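Local atomic coordinates of thiazoline oxidase/subtilisin-like protease (Prochloron didemni, PDB entry 4H6X), a protein that probably acts as a subtilisin-like transamidating protease that matures patellamide cyanobactins, cleaving precursor peptides and joining their ends into macrocycles. Residues 28-33 with 290-295; 168-173 with 286-291. All coordinates share one frame; numbering follows the deposited sequence.

How the contacts relate
Followed from the N terminus, the chain first passes through 28-33, the loop between helix 20-26 and strand 34-39, then 168-173, which includes strand 170-173, and finally helix 273-293. Contact 2 (168-173 with 286-291) starts inside the longer loop of contact 1 (28-33 with 290-295), and both close on overlapping turns of that helix, sharing L290 and Q291; 112 residues lie between the segments of contact 2, against 256 for contact 1. Their centres lie about 9 Å apart. Direct links join them as well: weak hydrogen bonds connect D30 N with S289 OG and N169 ND2 with Q32 O. Together they tie the last turns of helix 273-293 to parallel strand 170-173 and the loop leading into neighbouring strand 34-39.

Contact 1: 28-33 with 290-295; sequences LGDPQI and LQVQQG
V292, in the last turn of helix 273-293, meets D30, Q32 and I33 with its two methyl groups. Its CB points toward the loop 28-33 and forks there. CG1, anti to the backbone N (chi1 179°), faces two polar side chains: it lies 3.5 Å from Q32 NE2 and sits over the flat face of the D30 carboxylate, with D30 CG, OD1 and OD2 each 4.1 Å away; the D30 and V292 side chains cross at about a right angle. CG2 takes the apolar side and packs against I33 CD1 at 3.8 Å, the two side chains running past each other in opposite directions. No hydrogen bond crosses between the segments, and about half of the 161 Å² buried, both sides summed, is on this valine. The loop is shaped by a type I beta turn from D30 to I33, in which I33 N donates to D30 O, leading into strand 34-39 of the subtilase-type parallel sheet. An Asx turn is superposed on it: Q32 N donates to the anti lone pair of D30 OD1 at 2.9 Å with an N-H...O angle of 160°, a bond that restrains the carboxylate beside the valine. V298, from the loop beyond the helix, touches both I33 and V292.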
# COMPACT_ATOMS: atom_id res chain seq x y z
N LEU A 28 10.65 -2.69 -12.45
CA LEU A 28 9.25 -2.37 -12.14
C LEU A 28 8.66 -3.49 -11.27
O LEU A 28 7.45 -3.57 -11.09
CB LEU A 28 8.41 -2.18 -13.42
CG LEU A 28 8.73 -1.01 -14.37
CD1 LEU A 28 7.72 -0.99 -15.50
CD2 LEU A 28 8.78 0.34 -13.66
N GLY A 29 9.54 -4.33 -10.73
CA GLY A 29 9.15 -5.41 -9.84
C GLY A 29 9.43 -6.78 -10.41
O GLY A 29 9.70 -6.93 -11.61
N ASP A 30 9.36 -7.79 -9.55
CA ASP A 30 9.58 -9.16 -9.96
C ASP A 30 8.46 -10.05 -9.43
O ASP A 30 8.13 -9.98 -8.25
CB ASP A 30 10.93 -9.64 -9.41
CG ASP A 30 11.39 -10.90 -10.06
OD1 ASP A 30 10.83 -11.98 -9.78
OD2 ASP A 30 12.33 -10.81 -10.87
N PRO A 31 7.86 -10.89 -10.30
CA PRO A 31 6.76 -11.78 -9.90
C PRO A 31 7.11 -12.81 -8.82
O PRO A 31 6.21 -13.49 -8.33
CB PRO A 31 6.38 -12.50 -11.22
CG PRO A 31 7.51 -12.25 -12.15
CD PRO A 31 8.06 -10.90 -11.76
N GLN A 32 8.39 -12.92 -8.45
CA GLN A 32 8.77 -13.76 -7.32
C GLN A 32 8.52 -13.04 -5.98
O GLN A 32 8.60 -13.64 -4.91
CB GLN A 32 10.24 -14.20 -7.41
CG GLN A 32 10.56 -15.12 -8.58
CD GLN A 32 11.98 -15.67 -8.50
OE1 GLN A 32 12.34 -16.35 -7.53
NE2 GLN A 32 12.79 -15.37 -9.51
N ILE A 33 8.24 -11.74 -6.05
CA ILE A 33 7.93 -10.96 -4.85
C ILE A 33 6.41 -10.89 -4.74
O ILE A 33 5.74 -10.34 -5.63
CB ILE A 33 8.54 -9.54 -4.89
CG1 ILE A 33 10.08 -9.60 -5.04
CG2 ILE A 33 8.15 -8.73 -3.65
CD1 ILE A 33 10.77 -10.46 -4.01
N LEU A 290 15.02 -6.22 -6.76
CA LEU A 290 16.42 -6.01 -7.14
C LEU A 290 17.35 -7.03 -6.47
O LEU A 290 18.35 -7.44 -7.05
CB LEU A 290 16.81 -4.58 -6.77
CG LEU A 290 17.65 -3.76 -7.73
CD1 LEU A 290 17.17 -3.91 -9.17
CD2 LEU A 290 17.59 -2.31 -7.27
N GLN A 291 17.00 -7.46 -5.25
CA GLN A 291 17.72 -8.54 -4.58
C GLN A 291 17.62 -9.82 -5.40
O GLN A 291 18.65 -10.45 -5.68
CB GLN A 291 17.18 -8.77 -3.16
CG GLN A 291 17.56 -7.70 -2.14
CD GLN A 291 16.88 -7.91 -0.79
OE1 GLN A 291 15.79 -8.49 -0.71
NE2 GLN A 291 17.52 -7.43 0.27
N VAL A 292 16.40 -10.18 -5.80
CA VAL A 292 16.14 -11.32 -6.70
C VAL A 292 16.84 -11.17 -8.06
O VAL A 292 17.38 -12.15 -8.58
CB VAL A 292 14.62 -11.55 -6.92
CG1 VAL A 292 14.38 -12.72 -7.86
CG2 VAL A 292 13.92 -11.81 -5.60
N GLN A 293 16.83 -9.97 -8.62
CA GLN A 293 17.48 -9.69 -9.91
C GLN A 293 18.98 -9.98 -9.87
O GLN A 293 19.55 -10.47 -10.84
CB GLN A 293 17.24 -8.25 -10.36
CG GLN A 293 17.90 -7.88 -11.69
CD GLN A 293 17.58 -6.46 -12.13
OE1 GLN A 293 16.42 -6.10 -12.33
NE2 GLN A 293 18.62 -5.65 -12.27
N GLN A 294 19.61 -9.67 -8.74
CA GLN A 294 21.05 -9.87 -8.57
C GLN A 294 21.38 -11.28 -8.09
O GLN A 294 22.48 -11.52 -7.58
CB GLN A 294 21.63 -8.80 -7.64
CG GLN A 294 21.49 -7.40 -8.22
CD GLN A 294 22.23 -6.35 -7.41
OE1 GLN A 294 22.87 -6.65 -6.40
NE2 GLN A 294 22.15 -5.10 -7.86
N GLY A 295 20.44 -12.21 -8.27
CA GLY A 295 20.61 -13.61 -7.88
C GLY A 295 20.49 -13.87 -6.38
O GLY A 295 20.33 -15.01 -5.96

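Contact 2: 168-173 with 286-291; sequences ANIIHC and LLMSLQ
Helix-on-sheet packing of the subtilase domain brings M288, on helix 273-293, against I170 of the parallel strand 170-173. The approach is made by a single long side chain, since M288 is the helix residue that touches N169 and I170. Its chain is extended beyond CG (chi2 -177°, chi3 176°), which carries the thioether across a gap that is 8.6 Å wide between the CA atoms of N169 and M288. At the end of this reach SD lies 3.7 Å from I170 CG1 and slightly farther from I170 CD1, while the terminal methyl CE sits 3.7 Å from the same CG1. The side chains of I170 and M288 meet at a slant, with the ethyl arm of the isoleucine alongside the sulfur and its methyl. N169 completes the contact from the strand side: its CB is 4.0 Å from M288 SD, and its carbonyl O is 3.9 Å from M288 CE. Its ND2 makes a weak hydrogen bond to Q32 O, in the loop before strand 34-39. I170 also touches A285 and V203, and M288 touches L201, continuing the apolar layer along the helix and onto strand 201-205. With an alanine at I170, the ethyl arm would be gone, and the thioether of M288 would probably lose its main apolar partner on this strand and be freer to turn. The contact buries 114 Å² with no hydrogen bond between the two segments; this apolar reach from a helix side chain to a strand of the seven-stranded parallel sheet belongs to the helix-on-sheet layer of the subtilisin-like alpha/beta fold.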
# COMPACT_ATOMS: atom_id res chain seq x y z
N ALA A 168 3.56 -14.61 1.20
CA ALA A 168 3.86 -13.19 1.30
C ALA A 168 5.34 -12.98 1.58
O ALA A 168 5.92 -13.67 2.44
CB ALA A 168 3.05 -12.54 2.41
N ASN A 169 5.93 -12.06 0.82
CA ASN A 169 7.19 -11.42 1.14
C ASN A 169 6.91 -10.14 1.92
O ASN A 169 7.70 -9.74 2.79
CB ASN A 169 7.95 -11.09 -0.15
CG ASN A 169 8.47 -12.35 -0.85
OD1 ASN A 169 9.34 -13.05 -0.32
ND2 ASN A 169 7.93 -12.66 -2.01
N ILE A 170 5.80 -9.50 1.58
CA ILE A 170 5.34 -8.27 2.24
C ILE A 170 3.86 -8.43 2.52
O ILE A 170 3.12 -8.88 1.65
CB ILE A 170 5.55 -7.02 1.36
CG1 ILE A 170 7.02 -6.89 0.92
CG2 ILE A 170 5.09 -5.74 2.09
CD1 ILE A 170 7.28 -5.71 -0.01
N ILE A 171 3.46 -8.09 3.73
CA ILE A 171 2.05 -8.02 4.11
C ILE A 171 1.74 -6.55 4.38
O ILE A 171 2.32 -5.93 5.29
CB ILE A 171 1.75 -8.87 5.37
CG1 ILE A 171 2.14 -10.34 5.15
CG2 ILE A 171 0.27 -8.72 5.76
CD1 ILE A 171 2.12 -11.23 6.40
N HIS A 172 0.84 -6.00 3.57
CA HIS A 172 0.35 -4.64 3.76
C HIS A 172 -0.96 -4.65 4.55
O HIS A 172 -1.98 -5.17 4.07
CB HIS A 172 0.14 -3.98 2.39
CG HIS A 172 -0.17 -2.52 2.48
ND1 HIS A 172 -1.45 -2.03 2.66
CD2 HIS A 172 0.64 -1.43 2.41
CE1 HIS A 172 -1.42 -0.71 2.70
NE2 HIS A 172 -0.16 -0.33 2.57
N CYS A 173 -0.93 -4.09 5.77
CA CYS A 173 -2.12 -4.01 6.64
C CYS A 173 -2.61 -2.58 6.78
O CYS A 173 -1.86 -1.70 7.19
CB CYS A 173 -1.84 -4.50 8.07
SG CYS A 173 -0.74 -5.90 8.29
N LEU A 286 10.02 -3.18 -4.82
CA LEU A 286 11.04 -2.90 -5.83
C LEU A 286 12.46 -3.26 -5.33
O LEU A 286 13.26 -3.86 -6.06
CB LEU A 286 10.98 -1.43 -6.27
CG LEU A 286 9.77 -0.92 -7.09
CD1 LEU A 286 10.02 0.52 -7.52
CD2 LEU A 286 9.46 -1.78 -8.32
N LEU A 287 12.76 -2.91 -4.08
CA LEU A 287 14.10 -3.18 -3.52
C LEU A 287 14.33 -4.67 -3.37
O LEU A 287 15.42 -5.17 -3.66
CB LEU A 287 14.33 -2.44 -2.20
CG LEU A 287 14.34 -0.90 -2.28
CD1 LEU A 287 14.30 -0.29 -0.88
CD2 LEU A 287 15.53 -0.37 -3.08
N MET A 288 13.29 -5.39 -2.93
CA MET A 288 13.31 -6.84 -2.90
C MET A 288 13.43 -7.44 -4.31
O MET A 288 14.13 -8.43 -4.51
CB MET A 288 12.06 -7.42 -2.21
CG MET A 288 11.92 -7.11 -0.74
SD MET A 288 10.44 -7.93 -0.09
CE MET A 288 10.60 -7.48 1.64
N SER A 289 12.75 -6.84 -5.29
CA SER A 289 12.86 -7.30 -6.68
C SER A 289 14.31 -7.25 -7.18
O SER A 289 14.76 -8.14 -7.92
CB SER A 289 11.94 -6.48 -7.58
OG SER A 289 10.60 -6.67 -7.19
N LEU A 290 15.02 -6.22 -6.76
CA LEU A 290 16.42 -6.01 -7.14
C LEU A 290 17.35 -7.03 -6.47
O LEU A 290 18.35 -7.44 -7.05
CB LEU A 290 16.81 -4.58 -6.77
CG LEU A 290 17.65 -3.76 -7.73
CD1 LEU A 290 17.17 -3.91 -9.17
CD2 LEU A 290 17.59 -2.31 -7.27
N GLN A 291 17.00 -7.46 -5.25
CA GLN A 291 17.72 -8.54 -4.58
C GLN A 291 17.62 -9.82 -5.40
O GLN A 291 18.65 -10.45 -5.68
CB GLN A 291 17.18 -8.77 -3.16
CG GLN A 291 17.56 -7.70 -2.14
CD GLN A 291 16.88 -7.91 -0.79
OE1 GLN A 291 15.79 -8.49 -0.71
NE2 GLN A 291 17.52 -7.43 0.27